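Local coordinates for uncharacterized protein (Trypanosoma brucei, PDB 2Q0X), which is of unknown function but adopts the alpha/beta hydrolase fold and is named as a paraflagellar rod component, at residues 28-33 with 71-76; 149-154 with 182-187; 218-223 with 253-258. All blocks are in the same frame, centred on the assembly; numbering follows the deposited sequence.

From the N terminus, the first of the three contacts, interaction 1, pairs strand 26-33 with strand 69-73 and closes a loop that holds strand 40-44 and helix 57-64. Soon after strand 135-143, interaction 2 joins residues 149-154 to 182-187 across helix 154-170. Interaction 3 then links 218-223 with 253-258, enclosing strand 227-232 and most of helix 241-254. The three loops follow in series; none nests in or crosses another. Interaction 1 belongs to the central sheet, interaction 2 to the helical insertion after strand 135-143, interaction 3 to the turns near the last strands. Centres lie 24 to 28 Å apart, and no two contacts touch.

Interaction 1 of 3, residues 28-33 with 71-76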
loop_
_atom_site.group_PDB
_atom_site.type_symbol
_atom_site.label_atom_id
_atom_site.label_comp_id
_atom_site.label_asym_id
_atom_site.label_seq_id
_atom_site.Cartn_x
_atom_site.Cartn_y
_atom_site.Cartn_z
ATOM N N ILE A 28 -0.801 4.861 8.136
ATOM C CA ILE A 28 -0.856 5.407 6.793
ATOM C C ILE A 28 0.474 6.107 6.492
ATOM O O ILE A 28 0.830 7.079 7.165
ATOM C CB ILE A 28 -2.019 6.415 6.658
ATOM C CG1 ILE A 28 -3.352 5.755 7.063
ATOM C CG2 ILE A 28 -2.089 6.944 5.254
ATOM C CD1 ILE A 28 -4.464 6.745 7.324
ATOM N N PRO A 29 1.228 5.589 5.511
ATOM C CA PRO A 29 2.431 6.249 5.047
ATOM C C PRO A 29 2.201 7.499 4.221
ATOM O O PRO A 29 1.305 7.558 3.364
ATOM C CB PRO A 29 3.108 5.194 4.162
ATOM C CG PRO A 29 2.450 3.950 4.451
ATOM C CD PRO A 29 1.046 4.300 4.834
ATOM N N VAL A 30 3.060 8.463 4.474
ATOM C CA VAL A 30 3.037 9.749 3.827
ATOM C C VAL A 30 4.472 10.055 3.421
ATOM O O VAL A 30 5.378 10.021 4.250
ATOM C CB VAL A 30 2.520 10.879 4.782
ATOM C CG1 VAL A 30 2.455 12.192 4.037
ATOM C CG2 VAL A 30 1.149 10.522 5.416
ATOM N N PHE A 31 4.668 10.344 2.149
ATOM C CA PHE A 31 5.975 10.716 1.621
ATOM C C PHE A 31 5.948 12.186 1.198
ATOM O O PHE A 31 5.207 12.550 0.296
ATOM C CB PHE A 31 6.326 9.847 0.410
ATOM C CG PHE A 31 7.710 10.066 -0.107
ATOM C CD1 PHE A 31 7.918 10.627 -1.346
ATOM C CD2 PHE A 31 8.819 9.678 0.653
ATOM C CE1 PHE A 31 9.214 10.821 -1.818
ATOM C CE2 PHE A 31 10.092 9.879 0.195
ATOM C CZ PHE A 31 10.292 10.445 -1.044
ATOM N N MET A 32 6.776 13.005 1.848
ATOM C CA MET A 32 6.879 14.437 1.558
ATOM C C MET A 32 8.189 14.775 0.816
ATOM O O MET A 32 9.252 14.290 1.179
ATOM C CB MET A 32 6.866 15.226 2.857
ATOM C CG MET A 32 5.849 14.732 3.888
ATOM S SD MET A 32 5.839 15.750 5.367
ATOM C CE MET A 32 7.424 15.411 6.082
ATOM N N MET A 33 8.094 15.645 -0.191
ATOM C CA MET A 33 9.267 16.129 -0.931
ATOM C C MET A 33 9.290 17.646 -0.907
ATOM O O MET A 33 8.247 18.284 -1.092
ATOM C CB MET A 33 9.237 15.660 -2.386
ATOM C CG MET A 33 9.243 14.176 -2.523
ATOM S SD MET A 33 8.851 13.647 -4.177
ATOM C CE MET A 33 10.350 14.081 -4.996
ATOM N N VAL A 71 3.426 16.178 -1.656
ATOM C CA VAL A 71 3.137 15.175 -0.647
ATOM C C VAL A 71 2.212 14.126 -1.241
ATOM O O VAL A 71 1.277 14.471 -1.957
ATOM C CB VAL A 71 2.448 15.778 0.594
ATOM C CG1 VAL A 71 2.136 14.683 1.630
ATOM C CG2 VAL A 71 3.317 16.895 1.226
ATOM N N GLN A 72 2.497 12.857 -0.909
ATOM C CA GLN A 72 1.768 11.685 -1.391
ATOM C C GLN A 72 1.356 10.805 -0.240
ATOM O O GLN A 72 2.149 10.544 0.650
ATOM C CB GLN A 72 2.667 10.870 -2.303
ATOM C CG GLN A 72 3.033 11.577 -3.563
ATOM C CD GLN A 72 4.051 10.797 -4.373
ATOM O OE1 GLN A 72 3.705 9.840 -5.073
ATOM N NE2 GLN A 72 5.321 11.187 -4.260
ATOM N N VAL A 73 0.114 10.346 -0.267
ATOM C CA VAL A 73 -0.415 9.442 0.751
ATOM C C VAL A 73 -1.044 8.295 -0.004
ATOM O O VAL A 73 -1.637 8.493 -1.069
ATOM C CB VAL A 73 -1.466 10.144 1.697
ATOM C CG1 VAL A 73 -2.703 10.617 0.944
ATOM C CG2 VAL A 73 -1.887 9.238 2.885
ATOM N N GLU A 74 -0.923 7.090 0.539
ATOM C CA GLU A 74 -1.681 5.968 -0.002
ATOM C C GLU A 74 -3.021 5.858 0.696
ATOM O O GLU A 74 -3.081 5.755 1.914
ATOM C CB GLU A 74 -0.876 4.670 0.089
ATOM C CG GLU A 74 0.191 4.602 -0.993
ATOM C CD GLU A 74 1.156 3.423 -0.830
ATOM O OE1 GLU A 74 1.876 3.127 -1.836
ATOM O OE2 GLU A 74 1.185 2.821 0.298
ATOM N N VAL A 75 -4.086 5.895 -0.095
ATOM C CA VAL A 75 -5.462 5.674 0.382
ATOM C C VAL A 75 -5.530 4.389 1.207
ATOM O O VAL A 75 -5.184 3.337 0.702
ATOM C CB VAL A 75 -6.464 5.519 -0.805
ATOM C CG1 VAL A 75 -7.886 5.436 -0.293
ATOM C CG2 VAL A 75 -6.375 6.653 -1.714
ATOM N N PRO A 76 -5.988 4.477 2.478
ATOM C CA PRO A 76 -6.055 3.304 3.370
ATOM C C PRO A 76 -6.873 2.124 2.823
ATOM O O PRO A 76 -6.532 0.969 3.068
ATOM C CB PRO A 76 -6.732 3.858 4.624
ATOM C CG PRO A 76 -6.492 5.322 4.579
ATOM C CD PRO A 76 -6.431 5.709 3.150
HETATM O O HOH W 1 5.852 13.293 -2.199
#
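Strands 26-33 and 69-73 pair antiparallel in the N-terminal part of the central sheet of the alpha/beta hydrolase fold, and F31 with Q72 forms the hydrogen-bonded pair of this contact. F31 N gives its hydrogen to Q72 O at 2.9 Å, close to straight at 165°, and Q72 N returns one to F31 O at 3.0 Å. V30-V73 and M32-V71 are the flanking non-hydrogen-bonded pairs. Their side chains share one face of the sheet with tight methyl contacts: V30 CG1 meets V71 CG1 at 3.5 Å, and V73 CG1 sits between N and the carbonyl carbon (chi1 63°), which sends V73 CG2, anti to the backbone N, to 3.3 Å from I28 CG2. Past the strand end, I28 CD1 reaches P76 CG at 3.7 Å. On the other face the Q72 side chain runs alongside F31, and Q72 NE2 stands at the ring edge, 3.9 Å from F31 CD1, with amide and ring planes 76° apart. A water donates to F31 O and accepts from Q72 NE2, while Q72 OE1 accepts from L52 N. F31 O thus receives both a backbone N-H and a water, and the buried Q72 amide is bonded at both ends, which should fix its rotation.

Interaction 2 of 3, residues 149-154 with 182-187; sequences NPLFTP and HYDIPI
L151 reaches from the loop before helix 154-170 to the backbone of H182 and D184, bringing together the loops before and after that helix, the first in the helical region between strands 135-143 and 227-232 of this alpha/beta hydrolase fold. Its CB lies over the rim of one face of the F152 ring. From there CG, anti to the carbonyl carbon (chi1 -72°), carries the two methyls to the other segment. L151 CD2 approaches H182 O at 3.2 Å, and L151 CD1 lies 3.7 Å from D184 N and 3.8 Å from D184 CB. Next to it, F152 CZ touches Y183 CE1 at 3.8 Å; the two rings meet obliquely, planes at 80°. D184 OD2 stands near the plane of the F152 ring, at its edge, and forms a salt bridge with R273, whereas Y183 OH bonds to E202. No hydrogen bond spans the two segments, so the contact rests on van der Waals packing, methyls against backbone and D184 CB, ring against ring. Within 149-154, N149 OD1 takes the L151 N-H in an Asx turn, and T153 N-caps helix 154-170. D184 OD1 sits 3.6 Å above the centre of the Y183 ring and accepts from I185 N at 2.8 Å, met from above the carboxylate plane.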
loop_
_atom_site.group_PDB
_atom_site.type_symbol
_atom_site.label_atom_id
_atom_site.label_comp_id
_atom_site.label_asym_id
_atom_site.label_seq_id
_atom_site.Cartn_x
_atom_site.Cartn_y
_atom_site.Cartn_z
ATOM N N ASN A 149 -22.023 4.031 -22.799
ATOM C CA ASN A 149 -21.354 2.799 -22.396
ATOM C C ASN A 149 -22.256 2.011 -21.431
ATOM O O ASN A 149 -22.838 2.592 -20.534
ATOM C CB ASN A 149 -20.030 3.171 -21.728
ATOM C CG ASN A 149 -19.163 1.986 -21.418
ATOM O OD1 ASN A 149 -19.427 1.221 -20.483
ATOM N ND2 ASN A 149 -18.075 1.855 -22.169
ATOM N N PRO A 150 -22.371 0.680 -21.607
ATOM C CA PRO A 150 -23.345 -0.071 -20.791
ATOM C C PRO A 150 -23.137 0.015 -19.263
ATOM O O PRO A 150 -24.058 -0.289 -18.504
ATOM C CB PRO A 150 -23.187 -1.516 -21.292
ATOM C CG PRO A 150 -21.838 -1.557 -21.923
ATOM C CD PRO A 150 -21.630 -0.203 -22.524
ATOM N N LEU A 151 -21.944 0.411 -18.823
ATOM C CA LEU A 151 -21.694 0.668 -17.405
ATOM C C LEU A 151 -22.399 1.922 -16.878
ATOM O O LEU A 151 -22.798 1.955 -15.718
ATOM C CB LEU A 151 -20.201 0.799 -17.144
ATOM C CG LEU A 151 -19.378 -0.485 -17.208
ATOM C CD1 LEU A 151 -17.915 -0.152 -16.946
ATOM C CD2 LEU A 151 -19.904 -1.541 -16.215
ATOM N N PHE A 152 -22.564 2.939 -17.733
ATOM C CA PHE A 152 -23.046 4.260 -17.296
ATOM C C PHE A 152 -24.406 4.669 -17.868
ATOM O O PHE A 152 -24.886 5.753 -17.597
ATOM C CB PHE A 152 -21.973 5.321 -17.570
ATOM C CG PHE A 152 -20.702 5.061 -16.837
ATOM C CD1 PHE A 152 -20.654 5.212 -15.454
ATOM C CD2 PHE A 152 -19.570 4.620 -17.507
ATOM C CE1 PHE A 152 -19.521 4.962 -14.757
ATOM C CE2 PHE A 152 -18.407 4.345 -16.809
ATOM C CZ PHE A 152 -18.384 4.513 -15.426
ATOM N N THR A 153 -25.039 3.798 -18.638
ATOM C CA THR A 153 -26.452 3.963 -18.946
ATOM C C THR A 153 -27.258 3.884 -17.635
ATOM O O THR A 153 -26.805 3.261 -16.670
ATOM C CB THR A 153 -26.961 2.851 -19.889
ATOM O OG1 THR A 153 -26.830 1.584 -19.239
ATOM C CG2 THR A 153 -26.196 2.844 -21.213
ATOM N N PRO A 154 -28.452 4.512 -17.593
ATOM C CA PRO A 154 -29.310 4.459 -16.400
ATOM C C PRO A 154 -29.441 3.062 -15.785
ATOM O O PRO A 154 -29.420 2.935 -14.554
ATOM C CB PRO A 154 -30.671 4.931 -16.929
ATOM C CG PRO A 154 -30.310 5.899 -18.022
ATOM C CD PRO A 154 -29.063 5.321 -18.669
ATOM N N HIS A 182 -19.336 -5.124 -13.440
ATOM C CA HIS A 182 -20.177 -3.965 -13.159
ATOM C C HIS A 182 -19.439 -2.622 -13.070
ATOM O O HIS A 182 -20.078 -1.577 -13.067
ATOM C CB HIS A 182 -20.994 -4.228 -11.890
ATOM C CG HIS A 182 -22.105 -5.211 -12.099
ATOM N ND1 HIS A 182 -22.094 -6.477 -11.557
ATOM C CD2 HIS A 182 -23.246 -5.121 -12.825
ATOM C CE1 HIS A 182 -23.191 -7.119 -11.919
ATOM N NE2 HIS A 182 -23.908 -6.318 -12.688
ATOM N N TYR A 183 -18.111 -2.634 -12.995
ATOM C CA TYR A 183 -17.333 -1.388 -13.070
ATOM C C TYR A 183 -16.035 -1.659 -13.799
ATOM O O TYR A 183 -15.642 -2.811 -13.913
ATOM C CB TYR A 183 -17.059 -0.811 -11.667
ATOM C CG TYR A 183 -16.867 0.699 -11.653
ATOM C CD1 TYR A 183 -17.891 1.544 -12.033
ATOM C CD2 TYR A 183 -15.657 1.262 -11.284
ATOM C CE1 TYR A 183 -17.728 2.916 -12.026
ATOM C CE2 TYR A 183 -15.474 2.626 -11.273
ATOM C CZ TYR A 183 -16.513 3.457 -11.646
ATOM O OH TYR A 183 -16.340 4.819 -11.634
ATOM N N ASP A 184 -15.380 -0.610 -14.299
ATOM C CA ASP A 184 -14.146 -0.770 -15.089
ATOM C C ASP A 184 -12.856 -0.598 -14.280
ATOM O O ASP A 184 -12.035 -1.495 -14.221
ATOM C CB ASP A 184 -14.139 0.156 -16.322
ATOM C CG ASP A 184 -14.596 1.571 -16.019
ATOM O OD1 ASP A 184 -14.812 1.896 -14.840
ATOM O OD2 ASP A 184 -14.747 2.358 -16.971
ATOM N N ILE A 185 -12.677 0.566 -13.666
ATOM C CA ILE A 185 -11.505 0.840 -12.856
ATOM C C ILE A 185 -11.582 -0.060 -11.612
ATOM O O ILE A 185 -12.679 -0.283 -11.097
ATOM C CB ILE A 185 -11.473 2.341 -12.475
ATOM C CG1 ILE A 185 -11.227 3.195 -13.733
ATOM C CG2 ILE A 185 -10.419 2.621 -11.391
ATOM C CD1 ILE A 185 -11.489 4.665 -13.523
ATOM N N PRO A 186 -10.436 -0.614 -11.148
ATOM C CA PRO A 186 -10.484 -1.426 -9.926
ATOM C C PRO A 186 -10.979 -0.684 -8.683
ATOM O O PRO A 186 -10.495 0.406 -8.358
ATOM C CB PRO A 186 -9.038 -1.896 -9.752
ATOM C CG PRO A 186 -8.422 -1.770 -11.082
ATOM C CD PRO A 186 -9.081 -0.588 -11.729
ATOM N N ILE A 187 -11.954 -1.279 -8.005
ATOM C CA ILE A 187 -12.658 -0.624 -6.907
ATOM C C ILE A 187 -13.350 -1.663 -6.024
ATOM O O ILE A 187 -13.860 -2.683 -6.527
ATOM C CB ILE A 187 -13.695 0.403 -7.454
ATOM C CG1 ILE A 187 -14.318 1.228 -6.320
ATOM C CG2 ILE A 187 -14.787 -0.303 -8.282
ATOM C CD1 ILE A 187 -14.933 2.547 -6.779
#

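Interaction 3 of 3, residues 218-223 with 253-258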
loop_
_atom_site.group_PDB
_atom_site.type_symbol
_atom_site.label_atom_id
_atom_site.label_comp_id
_atom_site.label_asym_id
_atom_site.label_seq_id
_atom_site.Cartn_x
_atom_site.Cartn_y
_atom_site.Cartn_z
ATOM N N ARG A 218 -23.846 18.847 -6.025
ATOM C CA ARG A 218 -23.269 17.927 -5.056
ATOM C C ARG A 218 -21.798 17.594 -5.316
ATOM O O ARG A 218 -21.104 17.146 -4.412
ATOM C CB ARG A 218 -24.088 16.639 -5.032
ATOM C CG ARG A 218 -25.503 16.813 -4.454
ATOM C CD ARG A 218 -26.376 15.606 -4.765
ATOM N NE ARG A 218 -27.344 15.841 -5.858
ATOM C CZ ARG A 218 -28.207 14.923 -6.315
ATOM N NH1 ARG A 218 -28.228 13.694 -5.792
ATOM N NH2 ARG A 218 -29.051 15.221 -7.307
ATOM N N SER A 219 -21.340 17.791 -6.550
ATOM C CA SER A 219 -19.960 17.520 -6.950
ATOM C C SER A 219 -19.174 18.827 -7.104
ATOM O O SER A 219 -18.666 19.344 -6.123
ATOM C CB SER A 219 -19.915 16.651 -8.236
ATOM O OG SER A 219 -20.431 17.309 -9.384
ATOM N N VAL A 220 -19.086 19.382 -8.314
ATOM C CA VAL A 220 -18.310 20.618 -8.521
ATOM C C VAL A 220 -18.855 21.843 -7.731
ATOM O O VAL A 220 -18.103 22.772 -7.399
ATOM C CB VAL A 220 -18.123 20.948 -10.029
ATOM C CG1 VAL A 220 -17.276 19.843 -10.704
ATOM C CG2 VAL A 220 -19.472 21.142 -10.744
ATOM N N GLY A 221 -20.147 21.820 -7.414
ATOM C CA GLY A 221 -20.763 22.866 -6.588
ATOM C C GLY A 221 -20.166 23.032 -5.200
ATOM O O GLY A 221 -20.181 24.133 -4.679
ATOM N N VAL A 222 -19.627 21.949 -4.605
ATOM C CA VAL A 222 -19.001 22.025 -3.283
ATOM C C VAL A 222 -17.594 22.619 -3.313
ATOM O O VAL A 222 -17.048 22.948 -2.272
ATOM C CB VAL A 222 -18.951 20.662 -2.560
ATOM C CG1 VAL A 222 -20.367 20.029 -2.464
ATOM C CG2 VAL A 222 -17.920 19.710 -3.228
ATOM N N ILE A 223 -16.999 22.726 -4.493
ATOM C CA ILE A 223 -15.640 23.228 -4.668
ATOM C C ILE A 223 -15.727 24.743 -4.774
ATOM O O ILE A 223 -16.300 25.274 -5.730
ATOM C CB ILE A 223 -14.979 22.631 -5.958
ATOM C CG1 ILE A 223 -14.930 21.092 -5.898
ATOM C CG2 ILE A 223 -13.575 23.162 -6.173
ATOM C CD1 ILE A 223 -14.207 20.482 -7.081
ATOM N N ASP A 253 -20.777 26.944 -15.004
ATOM C CA ASP A 253 -22.022 27.457 -14.454
ATOM C C ASP A 253 -22.380 26.869 -13.092
ATOM O O ASP A 253 -23.236 27.421 -12.384
ATOM C CB ASP A 253 -23.167 27.195 -15.433
ATOM C CG ASP A 253 -23.092 28.065 -16.672
ATOM O OD1 ASP A 253 -22.126 28.834 -16.820
ATOM O OD2 ASP A 253 -24.003 27.960 -17.513
ATOM N N HIS A 254 -21.760 25.740 -12.746
ATOM C CA HIS A 254 -22.133 24.997 -11.550
ATOM C C HIS A 254 -21.025 24.744 -10.565
ATOM O O HIS A 254 -21.287 24.257 -9.487
ATOM C CB HIS A 254 -22.845 23.699 -11.940
ATOM C CG HIS A 254 -24.097 23.940 -12.721
ATOM N ND1 HIS A 254 -24.185 23.715 -14.078
ATOM C CD2 HIS A 254 -25.293 24.448 -12.348
ATOM C CE1 HIS A 254 -25.388 24.056 -14.503
ATOM N NE2 HIS A 254 -26.077 24.512 -13.473
ATOM N N THR A 255 -19.793 25.105 -10.884
ATOM C CA THR A 255 -18.746 25.019 -9.877
ATOM C C THR A 255 -18.984 26.144 -8.856
ATOM O O THR A 255 -19.469 27.202 -9.224
ATOM C CB THR A 255 -17.348 25.093 -10.509
ATOM O OG1 THR A 255 -17.203 24.003 -11.422
ATOM C CG2 THR A 255 -16.233 25.000 -9.442
ATOM N N GLY A 256 -18.635 25.909 -7.593
ATOM C CA GLY A 256 -18.824 26.898 -6.535
ATOM C C GLY A 256 -17.824 28.043 -6.562
ATOM O O GLY A 256 -17.808 28.852 -5.676
ATOM N N CYS A 257 -16.963 28.076 -7.568
ATOM C CA CYS A 257 -16.025 29.163 -7.799
ATOM C C CYS A 257 -15.934 29.318 -9.307
ATOM O O CYS A 257 -15.871 28.314 -10.032
ATOM C CB CYS A 257 -14.660 28.788 -7.232
ATOM S SG CYS A 257 -13.274 29.859 -7.653
ATOM N N ASN A 258 -15.912 30.555 -9.778
ATOM C CA ASN A 258 -15.797 30.825 -11.215
ATOM C C ASN A 258 -14.444 30.446 -11.867
ATOM O O ASN A 258 -14.346 30.375 -13.096
ATOM C CB ASN A 258 -16.141 32.294 -11.522
ATOM C CG ASN A 258 -15.178 33.290 -10.857
ATOM O OD1 ASN A 258 -14.351 33.918 -11.535
ATOM N ND2 ASN A 258 -15.294 33.451 -9.534
#
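V220 and T255 make the close-packed part of this contact, where a 3-10 turn meets the residues just after helix 241-254. Their side chains cross at about a right angle: T255 OG1, anti to the carbonyl carbon (chi1 -60°), turns to V220, 3.5 Å from V220 CB, and is hydrogen-bonded to V251 O, one turn back in the helix. T255 CG2 lies beside two carbonyl oxygens, 3.6 Å from V220 O and 3.7 Å from I223 O. The hydrogen bond between the segments runs from G256 N to V220 O, 3.2 Å, with the donor tilted 33° from the carbonyl plane; I223 N reaches that oxygen from the opposite face, so two N-H groups grip it. G221 CA comes within 3.3 Å of H254 O, a CH...O contact. The looser side is at partly exposed G256 and C257. C257 adds little: C257 N lies 3.4 Å from I223 O at an angle too poor for a hydrogen bond. The H254 ring turns from this contact, stacks on F213 and is held through ND1 to G250 O. On the buried side I223 packs on F123 and L126 of helix 119-128. The arrangement joins the turns leading into strands 227-232 and 260-264, the last two parallel strands of the alpha/beta hydrolase sheet.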